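Local atomic coordinates of homoaconitase small subunit (Methanocaldococcus jannaschii, PDB entry 2PKP), a protein that forms the small subunit of a hydro-lyase that interconverts homocitrate, cis-homoaconitate and homoisocitrate in 2-oxosuberate biosynthesis. Residues A[4-9]-A[113-118]; A[53-58]-A[77-82]; A[102-107]-A[135-140]; A[11-16]-A[58-63]. All coordinates share one frame; numbering follows the deposited sequence.

Contact 1 of 4, residues A[4-9]-A[113-118]; sequences KGRAHK and GDIVEI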
loop_
_atom_site.group_PDB
_atom_site.type_symbol
_atom_site.label_atom_id
_atom_site.label_comp_id
_atom_site.label_asym_id
_atom_site.label_seq_id
_atom_site.Cartn_x
_atom_site.Cartn_y
_atom_site.Cartn_z
ATOM N N LYS A 4 5.772 7.016 1.676
ATOM C CA LYS A 4 6.252 8.227 1.021
ATOM C C LYS A 4 5.347 8.647 -0.125
ATOM O O LYS A 4 5.042 7.852 -1.020
ATOM C CB LYS A 4 7.681 8.019 0.509
ATOM C CG LYS A 4 8.282 9.213 -0.213
ATOM C CD LYS A 4 9.790 9.049 -0.341
ATOM C CE LYS A 4 10.433 10.218 -1.067
ATOM N NZ LYS A 4 11.922 10.118 -0.998
ATOM N N GLY A 5 4.918 9.907 -0.092
ATOM C CA GLY A 5 4.052 10.417 -1.141
ATOM C C GLY A 5 3.845 11.915 -1.044
ATOM O O GLY A 5 4.474 12.586 -0.224
ATOM N N ARG A 6 2.958 12.441 -1.881
ATOM C CA ARG A 6 2.681 13.864 -1.878
ATOM C C ARG A 6 1.663 14.213 -0.794
ATOM O O ARG A 6 0.677 13.502 -0.596
ATOM C CB ARG A 6 2.167 14.315 -3.253
ATOM C CG ARG A 6 2.006 15.830 -3.378
ATOM C CD ARG A 6 1.537 16.244 -4.773
ATOM N NE ARG A 6 2.508 15.890 -5.808
ATOM C CZ ARG A 6 3.754 16.356 -5.862
ATOM N NH1 ARG A 6 4.191 17.206 -4.941
ATOM N NH2 ARG A 6 4.568 15.964 -6.834
ATOM N N ALA A 7 1.916 15.315 -0.101
ATOM C CA ALA A 7 1.043 15.770 0.968
ATOM C C ALA A 7 -0.073 16.681 0.457
ATOM O O ALA A 7 0.164 17.570 -0.353
ATOM C CB ALA A 7 1.868 16.510 2.012
ATOM N N HIS A 8 -1.294 16.447 0.925
ATOM C CA HIS A 8 -2.423 17.291 0.543
ATOM C C HIS A 8 -2.835 17.915 1.863
ATOM O O HIS A 8 -3.390 17.244 2.734
ATOM C CB HIS A 8 -3.553 16.457 -0.061
ATOM C CG HIS A 8 -3.185 15.808 -1.360
ATOM N ND1 HIS A 8 -2.593 14.563 -1.432
ATOM C CD2 HIS A 8 -3.281 16.252 -2.634
ATOM C CE1 HIS A 8 -2.344 14.270 -2.695
ATOM N NE2 HIS A 8 -2.749 15.277 -3.446
ATOM N N LYS A 9 -2.528 19.199 2.011
ATOM C CA LYS A 9 -2.784 19.906 3.252
ATOM C C LYS A 9 -4.127 20.610 3.417
ATOM O O LYS A 9 -4.593 21.322 2.531
ATOM C CB LYS A 9 -1.660 20.910 3.515
ATOM C CG LYS A 9 -1.821 21.587 4.856
ATOM C CD LYS A 9 -0.604 22.358 5.294
ATOM C CE LYS A 9 -0.726 22.696 6.784
ATOM N NZ LYS A 9 0.464 23.397 7.302
ATOM N N GLY A 113 1.523 19.944 -1.150
ATOM C CA GLY A 113 2.432 19.595 -2.226
ATOM C C GLY A 113 3.806 19.111 -1.788
ATOM O O GLY A 113 4.605 18.692 -2.629
ATOM N N ASP A 114 4.108 19.174 -0.495
ATOM C CA ASP A 114 5.413 18.693 -0.032
ATOM C C ASP A 114 5.468 17.187 -0.235
ATOM O O ASP A 114 4.434 16.519 -0.264
ATOM C CB ASP A 114 5.636 18.968 1.466
ATOM C CG ASP A 114 6.058 20.406 1.756
ATOM O OD1 ASP A 114 6.573 21.087 0.847
ATOM O OD2 ASP A 114 5.888 20.845 2.910
ATOM N N ILE A 115 6.673 16.653 -0.404
ATOM C CA ILE A 115 6.834 15.212 -0.530
ATOM C C ILE A 115 7.236 14.788 0.882
ATOM O O ILE A 115 8.254 15.253 1.404
ATOM C CB ILE A 115 7.953 14.844 -1.523
ATOM C CG1 ILE A 115 7.618 15.408 -2.909
ATOM C CG2 ILE A 115 8.123 13.321 -1.573
ATOM C CD1 ILE A 115 6.278 14.953 -3.456
ATOM N N VAL A 116 6.433 13.937 1.509
ATOM C CA VAL A 116 6.726 13.504 2.868
ATOM C C VAL A 116 7.041 12.023 2.940
ATOM O O VAL A 116 6.478 11.214 2.204
ATOM C CB VAL A 116 5.552 13.813 3.837
ATOM C CG1 VAL A 116 5.309 15.317 3.891
ATOM C CG2 VAL A 116 4.284 13.079 3.403
ATOM N N GLU A 117 7.957 11.682 3.834
ATOM C CA GLU A 117 8.373 10.301 4.023
ATOM C C GLU A 117 8.162 9.979 5.493
ATOM O O GLU A 117 8.897 10.466 6.358
ATOM C CB GLU A 117 9.854 10.151 3.646
ATOM C CG GLU A 117 10.313 8.728 3.443
ATOM C CD GLU A 117 11.768 8.642 3.024
ATOM O OE1 GLU A 117 12.172 9.343 2.065
ATOM O OE2 GLU A 117 12.508 7.866 3.653
ATOM N N ILE A 118 7.138 9.180 5.772
ATOM C CA ILE A 118 6.815 8.793 7.136
ATOM C C ILE A 118 7.499 7.477 7.488
ATOM O O ILE A 118 7.205 6.442 6.886
ATOM C CB ILE A 118 5.297 8.598 7.311
ATOM C CG1 ILE A 118 4.555 9.868 6.887
ATOM C CG2 ILE A 118 4.980 8.246 8.764
ATOM C CD1 ILE A 118 3.048 9.675 6.766
#

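Contact 2 of 4, residues A[53-58]-A[77-82]; sequences DVIVAG and CGIKAV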
loop_
_atom_site.group_PDB
_atom_site.type_symbol
_atom_site.label_atom_id
_atom_site.label_comp_id
_atom_site.label_asym_id
_atom_site.label_seq_id
_atom_site.Cartn_x
_atom_site.Cartn_y
_atom_site.Cartn_z
ATOM N N ASP A 53 -0.348 8.712 -1.678
ATOM C CA ASP A 53 -0.318 10.065 -1.141
ATOM C C ASP A 53 -0.748 10.097 0.321
ATOM O O ASP A 53 -1.194 9.092 0.878
ATOM C CB ASP A 53 -1.209 10.996 -1.966
ATOM C CG ASP A 53 -0.560 11.412 -3.267
ATOM O OD1 ASP A 53 0.635 11.105 -3.463
ATOM O OD2 ASP A 53 -1.242 12.060 -4.086
ATOM N N VAL A 54 -0.613 11.267 0.931
ATOM C CA VAL A 54 -0.935 11.440 2.337
ATOM C C VAL A 54 -1.746 12.707 2.582
ATOM O O VAL A 54 -1.464 13.758 2.009
ATOM C CB VAL A 54 0.379 11.513 3.173
ATOM C CG1 VAL A 54 0.073 11.711 4.643
ATOM C CG2 VAL A 54 1.194 10.240 2.957
ATOM N N ILE A 55 -2.760 12.597 3.430
ATOM C CA ILE A 55 -3.574 13.752 3.778
ATOM C C ILE A 55 -2.927 14.335 5.018
ATOM O O ILE A 55 -2.580 13.607 5.947
ATOM C CB ILE A 55 -5.027 13.365 4.124
ATOM C CG1 ILE A 55 -5.780 12.943 2.857
ATOM C CG2 ILE A 55 -5.720 14.548 4.799
ATOM C CD1 ILE A 55 -7.171 12.418 3.126
ATOM N N VAL A 56 -2.748 15.646 5.020
ATOM C CA VAL A 56 -2.142 16.339 6.144
ATOM C C VAL A 56 -3.138 17.400 6.614
ATOM O O VAL A 56 -3.656 18.173 5.804
ATOM C CB VAL A 56 -0.804 16.980 5.708
ATOM C CG1 VAL A 56 -0.180 17.760 6.863
ATOM C CG2 VAL A 56 0.147 15.883 5.221
ATOM N N ALA A 57 -3.432 17.428 7.911
ATOM C CA ALA A 57 -4.397 18.396 8.420
ATOM C C ALA A 57 -4.026 19.011 9.759
ATOM O O ALA A 57 -3.025 18.640 10.384
ATOM C CB ALA A 57 -5.773 17.752 8.516
ATOM N N GLY A 58 -4.855 19.952 10.192
ATOM C CA GLY A 58 -4.624 20.634 11.449
ATOM C C GLY A 58 -5.230 19.912 12.633
ATOM O O GLY A 58 -5.137 18.691 12.753
ATOM N N CYS A 77 -8.730 5.664 -1.575
ATOM C CA CYS A 77 -8.120 6.611 -2.507
ATOM C C CYS A 77 -6.671 6.163 -2.617
ATOM O O CYS A 77 -5.882 6.733 -3.370
ATOM C CB CYS A 77 -8.150 8.042 -1.962
ATOM S SG CYS A 77 -9.639 8.971 -2.336
ATOM N N GLY A 78 -6.325 5.134 -1.851
ATOM C CA GLY A 78 -4.964 4.636 -1.861
ATOM C C GLY A 78 -4.118 5.361 -0.831
ATOM O O GLY A 78 -2.892 5.320 -0.887
ATOM N N ILE A 79 -4.779 6.034 0.111
ATOM C CA ILE A 79 -4.091 6.766 1.170
ATOM C C ILE A 79 -3.927 5.867 2.392
ATOM O O ILE A 79 -4.905 5.408 2.976
ATOM C CB ILE A 79 -4.882 8.033 1.545
ATOM C CG1 ILE A 79 -4.902 8.982 0.344
ATOM C CG2 ILE A 79 -4.267 8.704 2.775
ATOM C CD1 ILE A 79 -5.779 10.201 0.528
ATOM N N LYS A 80 -2.677 5.620 2.771
ATOM C CA LYS A 80 -2.365 4.753 3.901
ATOM C C LYS A 80 -2.262 5.473 5.241
ATOM O O LYS A 80 -2.371 4.845 6.292
ATOM C CB LYS A 80 -1.055 4.003 3.629
ATOM C CG LYS A 80 -0.615 3.062 4.744
ATOM C CD LYS A 80 -1.597 1.920 4.941
ATOM C CE LYS A 80 -1.075 0.914 5.958
ATOM N NZ LYS A 80 -1.991 -0.254 6.096
ATOM N N ALA A 81 -2.050 6.783 5.210
ATOM C CA ALA A 81 -1.926 7.533 6.450
ATOM C C ALA A 81 -2.429 8.963 6.375
ATOM O O ALA A 81 -2.477 9.578 5.311
ATOM C CB ALA A 81 -0.461 7.530 6.915
ATOM N N VAL A 82 -2.797 9.483 7.536
ATOM C CA VAL A 82 -3.264 10.850 7.659
ATOM C C VAL A 82 -2.423 11.452 8.761
ATOM O O VAL A 82 -2.303 10.874 9.842
ATOM C CB VAL A 82 -4.748 10.910 8.083
ATOM C CG1 VAL A 82 -5.173 12.345 8.298
ATOM C CG2 VAL A 82 -5.607 10.257 7.025
HETATM O O HOH W 1 -0.548 6.613 1.958
#

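Contact 3 of 4, residues A[102-107]-A[135-140]; sequences PIIANT and KCETPK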
loop_
_atom_site.group_PDB
_atom_site.type_symbol
_atom_site.label_atom_id
_atom_site.label_comp_id
_atom_site.label_asym_id
_atom_site.label_seq_id
_atom_site.Cartn_x
_atom_site.Cartn_y
_atom_site.Cartn_z
ATOM N N PRO A 102 -3.336 6.794 11.603
ATOM C CA PRO A 102 -3.443 8.177 12.062
ATOM C C PRO A 102 -2.107 8.539 12.709
ATOM O O PRO A 102 -1.669 7.886 13.662
ATOM C CB PRO A 102 -4.571 8.128 13.093
ATOM C CG PRO A 102 -5.088 6.680 13.055
ATOM C CD PRO A 102 -3.911 5.882 12.598
ATOM N N ILE A 103 -1.460 9.571 12.186
ATOM C CA ILE A 103 -0.176 10.015 12.709
ATOM C C ILE A 103 -0.299 11.432 13.272
ATOM O O ILE A 103 -0.862 12.311 12.624
ATOM C CB ILE A 103 0.880 9.974 11.592
ATOM C CG1 ILE A 103 1.117 8.516 11.187
ATOM C CG2 ILE A 103 2.166 10.647 12.049
ATOM C CD1 ILE A 103 1.876 8.358 9.914
ATOM N N ILE A 104 0.210 11.639 14.484
ATOM C CA ILE A 104 0.165 12.956 15.126
ATOM C C ILE A 104 1.496 13.684 14.960
ATOM O O ILE A 104 2.553 13.107 15.191
ATOM C CB ILE A 104 -0.150 12.823 16.635
ATOM C CG1 ILE A 104 -1.564 12.264 16.811
ATOM C CG2 ILE A 104 -0.019 14.190 17.338
ATOM C CD1 ILE A 104 -1.956 12.033 18.264
ATOM N N ALA A 105 1.436 14.947 14.545
ATOM C CA ALA A 105 2.637 15.762 14.350
ATOM C C ALA A 105 2.270 17.233 14.208
ATOM O O ALA A 105 1.095 17.574 14.022
ATOM C CB ALA A 105 3.387 15.302 13.095
ATOM N N ASN A 106 3.269 18.109 14.295
ATOM C CA ASN A 106 3.006 19.531 14.128
ATOM C C ASN A 106 2.943 19.777 12.626
ATOM O O ASN A 106 3.963 20.037 11.982
ATOM C CB ASN A 106 4.112 20.389 14.750
ATOM C CG ASN A 106 3.855 21.877 14.566
ATOM O OD1 ASN A 106 2.797 22.283 14.066
ATOM N ND2 ASN A 106 4.817 22.697 14.966
ATOM N N THR A 107 1.739 19.702 12.069
ATOM C CA THR A 107 1.570 19.874 10.638
ATOM C C THR A 107 1.805 21.280 10.110
ATOM O O THR A 107 1.695 21.504 8.910
ATOM C CB THR A 107 0.195 19.381 10.172
ATOM O OG1 THR A 107 -0.829 20.100 10.861
ATOM C CG2 THR A 107 0.049 17.898 10.454
ATOM N N LYS A 135 9.409 15.155 14.290
ATOM C CA LYS A 135 8.985 13.985 15.038
ATOM C C LYS A 135 7.478 13.826 14.899
ATOM O O LYS A 135 6.759 14.795 14.649
ATOM C CB LYS A 135 9.329 14.127 16.525
ATOM C CG LYS A 135 10.816 14.053 16.828
ATOM C CD LYS A 135 11.068 14.046 18.323
ATOM C CE LYS A 135 12.548 13.908 18.638
ATOM N NZ LYS A 135 12.781 14.040 20.100
ATOM N N CYS A 136 7.010 12.592 15.053
ATOM C CA CYS A 136 5.587 12.304 14.997
ATOM C C CYS A 136 5.318 11.214 16.024
ATOM O O CYS A 136 6.242 10.618 16.576
ATOM C CB CYS A 136 5.156 11.827 13.601
ATOM S SG CYS A 136 5.824 10.223 13.054
ATOM N N GLU A 137 4.046 10.977 16.290
ATOM C CA GLU A 137 3.652 9.951 17.227
ATOM C C GLU A 137 2.737 8.998 16.484
ATOM O O GLU A 137 1.708 9.408 15.931
ATOM C CB GLU A 137 2.924 10.563 18.423
ATOM C CG GLU A 137 2.194 9.536 19.278
ATOM C CD GLU A 137 1.727 10.100 20.605
ATOM O OE1 GLU A 137 1.150 11.208 20.608
ATOM O OE2 GLU A 137 1.933 9.430 21.644
ATOM N N THR A 138 3.132 7.732 16.451
ATOM C CA THR A 138 2.358 6.708 15.776
ATOM C C THR A 138 1.562 5.917 16.812
ATOM O O THR A 138 1.828 5.999 18.010
ATOM C CB THR A 138 3.279 5.742 15.024
ATOM O OG1 THR A 138 4.115 5.061 15.965
ATOM C CG2 THR A 138 4.161 6.507 14.036
ATOM N N PRO A 139 0.568 5.140 16.360
ATOM C CA PRO A 139 -0.241 4.347 17.289
ATOM C C PRO A 139 0.602 3.287 18.011
ATOM O O PRO A 139 1.582 2.774 17.464
ATOM C CB PRO A 139 -1.299 3.724 16.375
ATOM C CG PRO A 139 -1.422 4.719 15.257
ATOM C CD PRO A 139 0.019 5.066 14.993
ATOM N N LYS A 140 0.214 2.970 19.238
ATOM C CA LYS A 140 0.918 1.977 20.043
ATOM C C LYS A 140 -0.062 0.908 20.518
ATOM O O LYS A 140 -1.239 0.919 20.155
ATOM C CB LYS A 140 1.538 2.639 21.274
ATOM C CG LYS A 140 2.528 3.749 20.986
ATOM C CD LYS A 140 3.801 3.214 20.370
ATOM C CE LYS A 140 4.838 4.315 20.262
ATOM N NZ LYS A 140 4.297 5.479 19.512
HETATM O O HOH W 2 -0.861 8.421 16.178
HETATM O O HOH W 3 5.958 17.309 14.858
#

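Contact 4 of 4, residues A[11-16]-A[58-63]; sequences GDDVDT and GENFGC. With ZN (zinc ion), chain B.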
loop_
_atom_site.group_PDB
_atom_site.type_symbol
_atom_site.label_atom_id
_atom_site.label_comp_id
_atom_site.label_asym_id
_atom_site.label_seq_id
_atom_site.Cartn_x
_atom_site.Cartn_y
_atom_site.Cartn_z
ATOM N N GLY A 11 -6.822 22.476 6.717
ATOM C CA GLY A 11 -6.750 23.174 7.989
ATOM C C GLY A 11 -7.307 22.454 9.203
ATOM O O GLY A 11 -7.251 21.225 9.304
ATOM N N ASP A 12 -7.838 23.236 10.139
ATOM C CA ASP A 12 -8.414 22.705 11.370
ATOM C C ASP A 12 -9.866 22.280 11.201
ATOM O O ASP A 12 -10.560 22.710 10.280
ATOM C CB ASP A 12 -8.360 23.746 12.500
ATOM C CG ASP A 12 -6.944 24.119 12.899
ATOM O OD1 ASP A 12 -6.094 23.212 13.022
ATOM O OD2 ASP A 12 -6.686 25.323 13.108
ATOM N N ASP A 13 -10.302 21.419 12.110
ATOM C CA ASP A 13 -11.667 20.929 12.157
ATOM C C ASP A 13 -12.258 20.382 10.868
ATOM O O ASP A 13 -13.406 20.686 10.534
ATOM C CB ASP A 13 -12.587 22.029 12.695
ATOM C CG ASP A 13 -13.874 21.476 13.263
ATOM O OD1 ASP A 13 -13.785 20.583 14.130
ATOM O OD2 ASP A 13 -14.965 21.926 12.852
ATOM N N VAL A 14 -11.489 19.581 10.140
ATOM C CA VAL A 14 -12.002 18.977 8.916
ATOM C C VAL A 14 -12.913 17.835 9.360
ATOM O O VAL A 14 -12.434 16.758 9.723
ATOM C CB VAL A 14 -10.870 18.408 8.060
ATOM C CG1 VAL A 14 -11.451 17.733 6.837
ATOM C CG2 VAL A 14 -9.911 19.520 7.664
ATOM N N ASP A 15 -14.224 18.067 9.332
ATOM C CA ASP A 15 -15.181 17.057 9.790
ATOM C C ASP A 15 -15.566 16.002 8.767
ATOM O O ASP A 15 -15.245 16.114 7.588
ATOM C CB ASP A 15 -16.454 17.729 10.328
ATOM C CG ASP A 15 -17.228 18.472 9.254
ATOM O OD1 ASP A 15 -17.635 17.845 8.252
ATOM O OD2 ASP A 15 -17.434 19.691 9.419
ATOM N N THR A 16 -16.267 14.976 9.240
ATOM C CA THR A 16 -16.701 13.873 8.393
ATOM C C THR A 16 -17.494 14.302 7.161
ATOM O O THR A 16 -17.386 13.670 6.111
ATOM C CB THR A 16 -17.539 12.853 9.194
ATOM O OG1 THR A 16 -18.595 13.533 9.882
ATOM C CG2 THR A 16 -16.661 12.122 10.208
ATOM N N GLY A 58 -4.855 19.952 10.192
ATOM C CA GLY A 58 -4.624 20.634 11.449
ATOM C C GLY A 58 -5.230 19.912 12.633
ATOM O O GLY A 58 -5.137 18.691 12.753
ATOM N N GLU A 59 -5.876 20.672 13.507
ATOM C CA GLU A 59 -6.486 20.108 14.703
ATOM C C GLU A 59 -7.823 19.435 14.451
ATOM O O GLU A 59 -8.545 19.773 13.510
ATOM C CB GLU A 59 -6.690 21.212 15.754
ATOM C CG GLU A 59 -5.422 21.917 16.174
ATOM C CD GLU A 59 -4.633 21.125 17.195
ATOM O OE1 GLU A 59 -4.815 19.893 17.267
ATOM O OE2 GLU A 59 -3.818 21.730 17.922
ATOM N N ASN A 60 -8.128 18.461 15.298
ATOM C CA ASN A 60 -9.405 17.768 15.268
ATOM C C ASN A 60 -9.873 17.202 13.924
ATOM O O ASN A 60 -11.039 17.349 13.552
ATOM C CB ASN A 60 -10.453 18.730 15.849
ATOM C CG ASN A 60 -11.748 18.044 16.214
ATOM O OD1 ASN A 60 -11.752 16.919 16.720
ATOM N ND2 ASN A 60 -12.857 18.731 15.984
ATOM N N PHE A 61 -8.977 16.530 13.207
ATOM C CA PHE A 61 -9.334 15.940 11.921
ATOM C C PHE A 61 -10.344 14.805 12.123
ATOM O O PHE A 61 -10.223 14.007 13.056
ATOM C CB PHE A 61 -8.088 15.382 11.223
ATOM C CG PHE A 61 -8.360 14.837 9.846
ATOM C CD1 PHE A 61 -8.404 15.686 8.745
ATOM C CD2 PHE A 61 -8.579 13.479 9.652
ATOM C CE1 PHE A 61 -8.665 15.195 7.467
ATOM C CE2 PHE A 61 -8.844 12.971 8.377
ATOM C CZ PHE A 61 -8.886 13.837 7.283
ATOM N N GLY A 62 -11.329 14.731 11.235
ATOM C CA GLY A 62 -12.334 13.684 11.331
ATOM C C GLY A 62 -13.447 14.021 12.306
ATOM O O GLY A 62 -14.250 13.166 12.671
ATOM N N CYS A 63 -13.491 15.280 12.725
ATOM C CA CYS A 63 -14.491 15.756 13.662
ATOM C C CYS A 63 -15.919 15.408 13.275
ATOM O O CYS A 63 -16.260 15.318 12.094
ATOM C CB CYS A 63 -14.396 17.276 13.810
ATOM S SG CYS A 63 -15.723 17.974 14.830
HETATM ZN ZN ZN B . -15.781 20.081 14.313
HETATM O O HOH W 4 -8.624 19.046 10.647
HETATM O O HOH W 5 -17.019 20.138 12.789
#

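Contact 1 of 4, residues A[4-9]-A[113-118]
Lys4 NZ is gripped by two carboxylates. In its own chain it forms a salt bridge with Glu117 OE1 at 3.2 Å, and OE2 of Glu117 of the second subunit supplies the other anion; the same exchange runs in reverse, so the pair belongs to the dimer interface. The ammonium approaches OE1 from the anti side, 27° out of the carboxylate plane. An almost fully stretched lysine makes this possible: CG lies opposite the backbone N (chi1 179°), and the chain then slants across Glu117, with Lys4 CD 3.8 Å from Glu117 CG. Farther along the same face of the sheet, Ile115 CD1 sits over one face of the Arg6 guanidinium, 3.4 Å from NH1. The arginine chain bends at its third torsion to bring the group there, while Gly113 O lies at the guanidinium edge. Val116 turns to the other face, where its CG1 meets Ala7 CB at 4.1 Å.

The backbones form an antiparallel ladder. Gly5 and Val116 are a hydrogen-bonded pair: Gly5 N reaches Val116 O at 3.1 Å, and Val116 N returns to Gly5 O at 2.9 Å. Ala7 N then donates to Asp114 O at 2.8 Å, and Gly113 N to Ala7 O at the same 2.8 Å, which carries the bonding past the start of strand 115-119 into the loop before it. The short strand segments run 121° apart in direction, well short of antiparallel, a twist consistent with a barrel-like sheet. Strand 2-9 lies between strand 54-57 and strand 115-119, and the latter passes the sheet on to strand 124-127.

Contact 2 of 4, residues A[53-58]-A[77-82]
Ile55 and Ile79 form the tight end of this contact. Their side chains cross at about a right angle, with Ile79 CD1 wedged against Ile55 CG1 at 3.6 Å and against Ile55 CD1 at 3.7 Å. On the same side, Ile55 and Val82 run alongside, pointing the same way; Ile55 CG2 is 4.2 Å from Val82 CG1. In both residues the touching branch is the one opposite the backbone N, for Val82 with chi1 at 176°. Ile74 of helix 68-75 packs on Ile55, Ile79 and Val82, so these aliphatic groups fill the layer between sheet and helix in a beta-alpha-beta crossover. The other face of the sheet carries Val54, whose CG1 rests 3.4 Å from Ala81 O.

The backbones are joined more loosely. Ile55 and Val82 make a parallel bridge, and Val82 CA leans on Ile55 O in a CA-H...O contact of 3.3 Å. Ile55 also has backbone hydrogen bonding to Ile83. Toward Asp53 the two chains separate, and a water spans the opening: it donates to Asp53 O at 2.8 Å but lies unusually close to Lys80 N, which leaves that side of the bridge less certain. Lys80 leads away, its NZ bound to Gly99 O. The Asp53 carboxylate also turns away, taking the backbone N of Lys50 and of Arg6.

The chemistry is thus mainly that of a buried aliphatic core, with the polar backbone bridged by water where the chains splay just before the two strands and the charged groups directed to partners elsewhere.

Contact 3 of 4, residues A[102-107]-A[135-140]
Ile104 and Glu137 exchange two backbone hydrogen bonds as a single antiparallel bridge. Glu137 N donates to Ile104 O at 2.8 Å, and Ile104 N donates to Glu137 O at 3.1 Å through an almost linear N-H...O of 174°. Glu137 O has a second partner, a water that also donates to Pro102 O at 2.7 Å. A different water continues the link past the other end of the bridge, accepting from Asn106 N and donating a hydrogen bond to Lys135 O at 2.6 Å. Direct bonds in the middle and water on both flanks therefore hold the two chains together.

Packing spreads out from this core. Cys136 points SG between its backbone N and carbonyl carbon (chi1 66°), and its CB touches Ile103 CG2 at 3.6 Å while SG stays against the same methyl. Ala105 CB adds to this patch, 3.9 Å from Cys136 CB. On the more exposed side Ile104 and Glu137 extend together, with Ile104 CD1 4.0 Å from Glu137 OE1. At the far end the rings of Pro102 and Pro139 meet at a slant, Pro102 CD 3.8 Å from Pro139 CG, and both prolines pack on Tyr92 of helix 89-98.

Strand 101-104 is one margin of the sheet, with strand 81-84 bonded to its other side through Ile103. Residues 135-140 leave strand 132-135, the opposite margin. Their meeting closes the sheet on itself, consistent with a beta barrel, and the chain then runs on to helix 141-148.

Contact 4 of 4, residues A[11-16]-A[58-63]
The Asp13 carboxylate and the Asn60 amide lie side by side, their planes 21° apart, in a zinc site built between two loops of the swivel-type domain. Asn60 ND2 donates to Asp13 OD1 at 2.8 Å, nearly along its C-O axis, but the bond is bent, with OD1 tilted from the amide plane. The same OD1 binds zinc at 2.1 Å, with OD2 longer at 2.5 Å, so the amide steadies a carboxylate that grips the metal with both oxygens. Cys63 SG, set opposite its backbone N (chi1 174°), adds a 2.2 Å bond, and a water is a further ligand. The Asp12 and Glu59 side chains run alongside, but their carboxylates do not touch: Asp12 OD1 takes Glu59 N at 2.6 Å, whereas Glu59 OE1 goes to Ser86. The Phe61 ring takes Val14 CB obliquely and meets Phe91 edge-to-face.

Backbone bonds join the loops along their length. Asp13 N donates to Glu59 O, and Gly62 N, within a type II turn from Asn60 to Cys63, reaches Val14 O at 2.8 Å. Asp15 is the N-cap of helix 16-19, its OD1 taking Ala18 N, and Thr16 directs its N to Cys63 O at 2.9 Å.

Overall arrangement
Contacts 1, 2 and 3 belong to one mixed sheet, whereas contact 4 joins the loops that leave strands 2-9 and 54-57. Contact 1 ties the N-terminal strand to strand 115-119; contact 2 links strands 54-57 and 81-84, about 8 Å away between centres; contact 3, about 12 Å from contact 2, brings strand 101-104 to the loop after strand 132-135. Contact 4 lies about 13 Å from contact 2 and shares Gly58. Along the chain contact 1 spans contacts 2 and 4, which interlock, and alternates with contact 3, which opens after both have closed. Through Phe61, packed against Ile55 and Val82, the loop that carries Cys63 rests on the core of the sheet.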